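Local coordinates for putative Glycerophosphoryl diester phosphodiesterase (Silicibacter pomeroyi, PDB 3L12), which is a putative member of the glycerophosphoryl diester phosphodiesterase family, built as a TIM-type barrel and holding a magnesium ion, at residues Y145-L150 with V184-D189; L203-L208 with G245-C250. All blocks are in the same frame, centred on the assembly; numbering follows the deposited sequence.

Interaction 1: Y145-L150 with V184-D189; sequences YLLLEL and VMHSFD. With MG (magnesium ion), chain C.
Leu147 lays its CG over the centre of the His186 imidazole, 3.7 Å from the ring centroid and 6° off the ring normal, a CH-pi contact. Glu149 meets the same ring at its edge, CB to His186 CD2 at 3.7 Å, with the carboxylate plane nearly perpendicular to the imidazole. Glu149 runs out extended from a chi1 of -169°, its CG opposite the backbone N, which brings OE1 to the magnesium ion at 2.0 Å, where Glu50, Asp52 and two waters also bind. Its OE2 accepts from a water 2.7 Å away that also donates to Leu150 O and accepts from Phe188 N. Strands 145-150 and 183-187, joined in the chain through helix 160-176, run parallel as a beta-alpha-beta unit of the TIM-type barrel, with Leu147, Glu149, Val184 and His186 on one face of the sheet and Leu148 and Met185 on the other. Four backbone hydrogen bonds run between the strands, finishing with Leu150 N to His186 O. Ser187 OG prolongs the ladder by donating to Leu150 O at 2.8 Å and accepts from Asp189 N in an ST turn. Further out, Ser206 OG is hydrogen-bonded to His186 ND1, and Asp189 N-caps helix 190-199.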
loop_
_atom_site.group_PDB
_atom_site.type_symbol
_atom_site.label_atom_id
_atom_site.label_comp_id
_atom_site.label_asym_id
_atom_site.label_seq_id
_atom_site.Cartn_x
_atom_site.Cartn_y
_atom_site.Cartn_z
ATOM N N TYR A 145 17.931 1.353 5.103
ATOM C CA TYR A 145 18.550 1.286 6.405
ATOM C C TYR A 145 17.638 0.351 7.196
ATOM O O TYR A 145 16.402 0.362 7.017
ATOM C CB TYR A 145 18.657 2.696 7.018
ATOM C CG TYR A 145 19.679 3.470 6.259
ATOM C CD1 TYR A 145 19.369 4.129 5.077
ATOM C CD2 TYR A 145 20.983 3.462 6.674
ATOM C CE1 TYR A 145 20.379 4.765 4.334
ATOM C CE2 TYR A 145 21.959 4.123 5.960
ATOM C CZ TYR A 145 21.644 4.764 4.802
ATOM O OH TYR A 145 22.672 5.389 4.128
ATOM N N LEU A 146 18.228 -0.438 8.086
ATOM C CA LEU A 146 17.488 -1.432 8.859
ATOM C C LEU A 146 17.623 -1.215 10.369
ATOM O O LEU A 146 18.729 -1.178 10.922
ATOM C CB LEU A 146 18.041 -2.817 8.524
ATOM C CG LEU A 146 18.133 -3.233 7.054
ATOM C CD1 LEU A 146 18.758 -4.622 6.980
ATOM C CD2 LEU A 146 16.817 -3.246 6.361
ATOM N N LEU A 147 16.491 -1.071 11.030
ATOM C CA LEU A 147 16.402 -0.977 12.464
ATOM C C LEU A 147 15.916 -2.384 12.855
ATOM O O LEU A 147 14.728 -2.704 12.807
ATOM C CB LEU A 147 15.406 0.122 12.793
ATOM C CG LEU A 147 15.390 0.756 14.134
ATOM C CD1 LEU A 147 16.806 1.363 14.532
ATOM C CD2 LEU A 147 14.319 1.825 14.163
ATOM N N LEU A 148 16.882 -3.236 13.191
ATOM C CA LEU A 148 16.648 -4.657 13.443
ATOM C C LEU A 148 16.406 -4.856 14.927
ATOM O O LEU A 148 17.317 -4.772 15.774
ATOM C CB LEU A 148 17.844 -5.436 12.906
ATOM C CG LEU A 148 17.775 -6.944 12.886
ATOM C CD1 LEU A 148 18.903 -7.435 11.991
ATOM C CD2 LEU A 148 17.806 -7.602 14.293
ATOM N N GLU A 149 15.138 -5.071 15.257
ATOM C CA GLU A 149 14.737 -5.218 16.673
ATOM C C GLU A 149 14.965 -6.675 17.100
ATOM O O GLU A 149 14.254 -7.588 16.642
ATOM C CB GLU A 149 13.296 -4.797 16.944
ATOM C CG GLU A 149 13.043 -4.716 18.447
ATOM C CD GLU A 149 11.633 -4.408 18.893
ATOM O OE1 GLU A 149 10.847 -3.822 18.146
ATOM O OE2 GLU A 149 11.343 -4.723 20.101
ATOM N N LEU A 150 15.936 -6.884 17.981
ATOM C CA LEU A 150 16.135 -8.194 18.583
ATOM C C LEU A 150 15.109 -8.350 19.710
ATOM O O LEU A 150 15.121 -7.542 20.647
ATOM C CB LEU A 150 17.531 -8.311 19.141
ATOM C CG LEU A 150 18.662 -8.391 18.089
ATOM C CD1 LEU A 150 19.153 -6.994 17.823
ATOM C CD2 LEU A 150 19.802 -9.282 18.524
ATOM N N VAL A 184 21.347 -1.539 12.043
ATOM C CA VAL A 184 21.390 -1.027 13.382
ATOM C C VAL A 184 20.769 -2.047 14.310
ATOM O O VAL A 184 19.658 -2.513 14.069
ATOM C CB VAL A 184 20.613 0.302 13.504
ATOM C CG1 VAL A 184 20.658 0.841 14.939
ATOM C CG2 VAL A 184 21.156 1.314 12.528
HETATM N N MSE A 185 21.485 -2.409 15.372
HETATM C CA MSE A 185 21.016 -3.375 16.341
HETATM C C MSE A 185 20.172 -2.635 17.393
HETATM O O MSE A 185 20.650 -1.742 18.043
HETATM C CB MSE A 185 22.208 -4.117 16.914
HETATM C CG MSE A 185 23.038 -4.825 15.831
HETATM SE SE MSE A 185 22.227 -6.350 15.001
HETATM C CE MSE A 185 22.830 -7.689 16.196
ATOM N N HIS A 186 18.913 -3.050 17.544
ATOM C CA HIS A 186 17.859 -2.291 18.231
ATOM C C HIS A 186 17.108 -3.180 19.205
ATOM O O HIS A 186 16.764 -4.303 18.838
ATOM C CB HIS A 186 16.991 -1.760 17.066
ATOM C CG HIS A 186 15.748 -1.004 17.402
ATOM N ND1 HIS A 186 15.748 0.293 17.874
ATOM C CD2 HIS A 186 14.447 -1.318 17.161
ATOM C CE1 HIS A 186 14.494 0.715 17.968
ATOM N NE2 HIS A 186 13.691 -0.237 17.535
ATOM N N SER A 187 16.855 -2.710 20.436
ATOM C CA SER A 187 16.157 -3.551 21.392
ATOM C C SER A 187 15.691 -2.850 22.643
ATOM O O SER A 187 16.264 -1.842 23.066
ATOM C CB SER A 187 17.132 -4.685 21.852
ATOM O OG SER A 187 16.443 -5.800 22.423
ATOM N N PHE A 188 14.679 -3.459 23.239
ATOM C CA PHE A 188 14.282 -3.137 24.594
ATOM C C PHE A 188 15.231 -3.824 25.578
ATOM O O PHE A 188 15.324 -3.413 26.715
ATOM C CB PHE A 188 12.872 -3.623 24.940
ATOM C CG PHE A 188 11.769 -2.682 24.527
ATOM C CD1 PHE A 188 11.480 -1.557 25.269
ATOM C CD2 PHE A 188 11.017 -2.964 23.424
ATOM C CE1 PHE A 188 10.401 -0.731 24.906
ATOM C CE2 PHE A 188 9.954 -2.111 23.063
ATOM C CZ PHE A 188 9.674 -1.031 23.815
ATOM N N ASP A 189 15.874 -4.900 25.151
ATOM C CA ASP A 189 16.776 -5.725 26.022
ATOM C C ASP A 189 18.143 -5.064 25.973
ATOM O O ASP A 189 18.974 -5.354 25.102
ATOM C CB ASP A 189 16.779 -7.162 25.475
ATOM C CG ASP A 189 17.376 -8.177 26.430
ATOM O OD1 ASP A 189 18.263 -7.794 27.192
ATOM O OD2 ASP A 189 16.934 -9.361 26.364
HETATM MG MG MG C . 9.483 -3.823 16.736
HETATM O O HOH W 1 13.187 -5.605 21.812
HETATM O O HOH W 2 7.999 -4.537 18.093
HETATM O O HOH W 3 8.104 -3.992 15.190
#

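Interaction 2: L203-L208 with G245-C250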
loop_
_atom_site.group_PDB
_atom_site.type_symbol
_atom_site.label_atom_id
_atom_site.label_comp_id
_atom_site.label_asym_id
_atom_site.label_seq_id
_atom_site.Cartn_x
_atom_site.Cartn_y
_atom_site.Cartn_z
ATOM N N LEU A 203 28.567 -2.248 14.361
ATOM C CA LEU A 203 27.146 -1.960 14.171
ATOM C C LEU A 203 26.660 -1.102 15.327
ATOM O O LEU A 203 26.878 -1.462 16.505
ATOM C CB LEU A 203 26.326 -3.246 14.053
ATOM C CG LEU A 203 26.765 -4.275 13.019
ATOM C CD1 LEU A 203 25.756 -5.443 13.023
ATOM C CD2 LEU A 203 26.873 -3.674 11.637
ATOM N N PRO A 204 26.023 0.036 15.023
ATOM C CA PRO A 204 25.554 0.842 16.121
ATOM C C PRO A 204 24.388 0.154 16.849
ATOM O O PRO A 204 23.723 -0.720 16.287
ATOM C CB PRO A 204 25.175 2.172 15.461
ATOM C CG PRO A 204 24.815 1.825 14.071
ATOM C CD PRO A 204 25.679 0.619 13.719
ATOM N N THR A 205 24.170 0.577 18.099
ATOM C CA THR A 205 23.150 0.036 18.972
ATOM C C THR A 205 22.108 1.132 19.239
ATOM O O THR A 205 22.461 2.318 19.436
ATOM C CB THR A 205 23.753 -0.517 20.303
ATOM O OG1 THR A 205 24.555 0.486 20.915
ATOM C CG2 THR A 205 24.634 -1.760 20.045
ATOM N N SER A 206 20.855 0.696 19.293
ATOM C CA SER A 206 19.687 1.557 19.467
ATOM C C SER A 206 18.808 1.047 20.606
ATOM O O SER A 206 18.389 -0.099 20.610
ATOM C CB SER A 206 18.915 1.542 18.152
ATOM O OG SER A 206 17.690 2.211 18.258
ATOM N N TYR A 207 18.528 1.933 21.564
ATOM C CA TYR A 207 17.885 1.609 22.835
ATOM C C TYR A 207 16.429 2.076 22.893
ATOM O O TYR A 207 16.158 3.294 22.930
ATOM C CB TYR A 207 18.688 2.279 23.948
ATOM C CG TYR A 207 20.021 1.582 24.276
ATOM C CD1 TYR A 207 21.097 1.580 23.374
ATOM C CD2 TYR A 207 20.225 0.969 25.505
ATOM C CE1 TYR A 207 22.304 0.963 23.702
ATOM C CE2 TYR A 207 21.449 0.334 25.834
ATOM C CZ TYR A 207 22.466 0.310 24.916
ATOM O OH TYR A 207 23.664 -0.335 25.198
ATOM N N LEU A 208 15.522 1.124 22.837
ATOM C CA LEU A 208 14.108 1.364 22.961
ATOM C C LEU A 208 13.791 1.671 24.412
ATOM O O LEU A 208 14.368 1.054 25.357
ATOM C CB LEU A 208 13.291 0.124 22.571
ATOM C CG LEU A 208 13.212 -0.076 21.072
ATOM C CD1 LEU A 208 12.825 -1.510 20.649
ATOM C CD2 LEU A 208 12.165 0.933 20.558
ATOM N N GLY A 245 26.529 3.211 26.093
ATOM C CA GLY A 245 27.301 3.151 24.857
ATOM C C GLY A 245 26.445 3.116 23.599
ATOM O O GLY A 245 26.910 2.729 22.534
ATOM N N GLY A 246 25.174 3.479 23.716
ATOM C CA GLY A 246 24.278 3.488 22.541
ATOM C C GLY A 246 24.474 4.708 21.643
ATOM O O GLY A 246 24.947 5.774 22.111
ATOM N N GLN A 247 24.096 4.539 20.373
ATOM C CA GLN A 247 24.110 5.616 19.388
ATOM C C GLN A 247 22.715 6.238 19.173
ATOM O O GLN A 247 22.628 7.385 18.758
ATOM C CB GLN A 247 24.640 5.131 18.054
ATOM C CG GLN A 247 26.147 4.975 17.989
ATOM C CD GLN A 247 26.669 3.911 18.938
ATOM O OE1 GLN A 247 26.193 2.787 18.946
ATOM N NE2 GLN A 247 27.666 4.279 19.759
ATOM N N LEU A 248 21.665 5.466 19.429
ATOM C CA LEU A 248 20.272 5.943 19.259
ATOM C C LEU A 248 19.460 5.686 20.524
ATOM O O LEU A 248 19.638 4.670 21.220
ATOM C CB LEU A 248 19.583 5.230 18.112
ATOM C CG LEU A 248 20.084 5.326 16.674
ATOM C CD1 LEU A 248 21.181 4.336 16.510
ATOM C CD2 LEU A 248 18.911 5.052 15.661
ATOM N N TRP A 249 18.536 6.608 20.785
ATOM C CA TRP A 249 17.559 6.468 21.844
ATOM C C TRP A 249 16.234 6.495 21.143
ATOM O O TRP A 249 15.968 7.420 20.373
ATOM C CB TRP A 249 17.636 7.624 22.846
ATOM C CG TRP A 249 16.506 7.606 23.865
ATOM C CD1 TRP A 249 15.984 6.534 24.508
ATOM C CD2 TRP A 249 15.809 8.755 24.367
ATOM N NE1 TRP A 249 14.949 6.939 25.368
ATOM C CE2 TRP A 249 14.834 8.295 25.285
ATOM C CE3 TRP A 249 15.878 10.122 24.080
ATOM C CZ2 TRP A 249 13.961 9.160 25.942
ATOM C CZ3 TRP A 249 15.008 10.977 24.721
ATOM C CH2 TRP A 249 14.048 10.481 25.629
ATOM N N CYS A 250 15.399 5.492 21.379
ATOM C CA CYS A 250 14.121 5.345 20.682
ATOM C C CYS A 250 12.980 5.250 21.648
ATOM O O CYS A 250 12.485 4.189 21.967
ATOM C CB CYS A 250 14.094 4.134 19.740
ATOM S SG CYS A 250 15.320 4.306 18.398
HETATM O O HOH W 4 27.277 0.617 20.231
#
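Thr205 O is gripped by two successive backbone N-H groups, from Gln247 N at 2.9 Å and Leu248 N at 3.2 Å, both lying in the carbonyl plane. The Gln247 side chain returns the favour: a bend at chi2 (64°) turns the amide back alongside Pro204, whose CB touches Gln247 CG, and OE1 accepts from Thr205 N at 3.1 Å in a nearly straight bond (171°). Main chain and side chain of one glutamine thus hold both ends of Thr205. A water lies within reach of Thr205 OG1, Gly245 O and Gln247 OE1, 2.7 Å from the last.

Further along, the pairing becomes that of regular parallel strands. Tyr207 N donates to Leu248 O and Cys250 N to Tyr207 O. Ser206, Leu208, Leu248 and Cys250 share one face of the sheet. There Ser206 OG, the hydroxyl bonded to His186, sits 3.2 Å from Cys250 SG, and Leu208 CD2 packs on Cys250 CB. Toward the other face, Tyr207 carries its CE1 to 3.4 Å from Gly246 CA, a close approach at a residue with no side chain in the way. Just before it, Gly245 has positive phi and closes helix 237-244 with a Schellman motif.

Strand 205-209 is flanked by 183-187 and 248-251, and the latter pairs in turn with 270-273, against whose Ile270 and Leu272 Leu248 packs. On the outer, helical layer of this TIM-type barrel, Tyr207 rests on Val241 and Ala244 of helix 237-244, meets Trp190 edge-to-face and bonds through OH to Arg197 of helix 190-199, while Trp249 packs on Leu237 and Pro238.

Interactions 1 and 2 follow one another along the chain, the first closing before the second opens, with centres about 8 Å apart. Both belong to the same curled sheet: strands 145-150, 183-187, 205-209 and 248-251 are consecutive in it, and the pairing of 183-187 with 205-209 joins the two contacts into one continuous stretch of barrel wall. That seam includes a probable hydrogen bond from Ser206 N to Met185 O at 2.7 Å, and packing of Leu208 CG on His186 CE1 at 3.5 Å. Leu208 CD1 also reaches Glu149 OE2. A residue of interaction 2 therefore borders the carboxylate whose other oxygen binds magnesium.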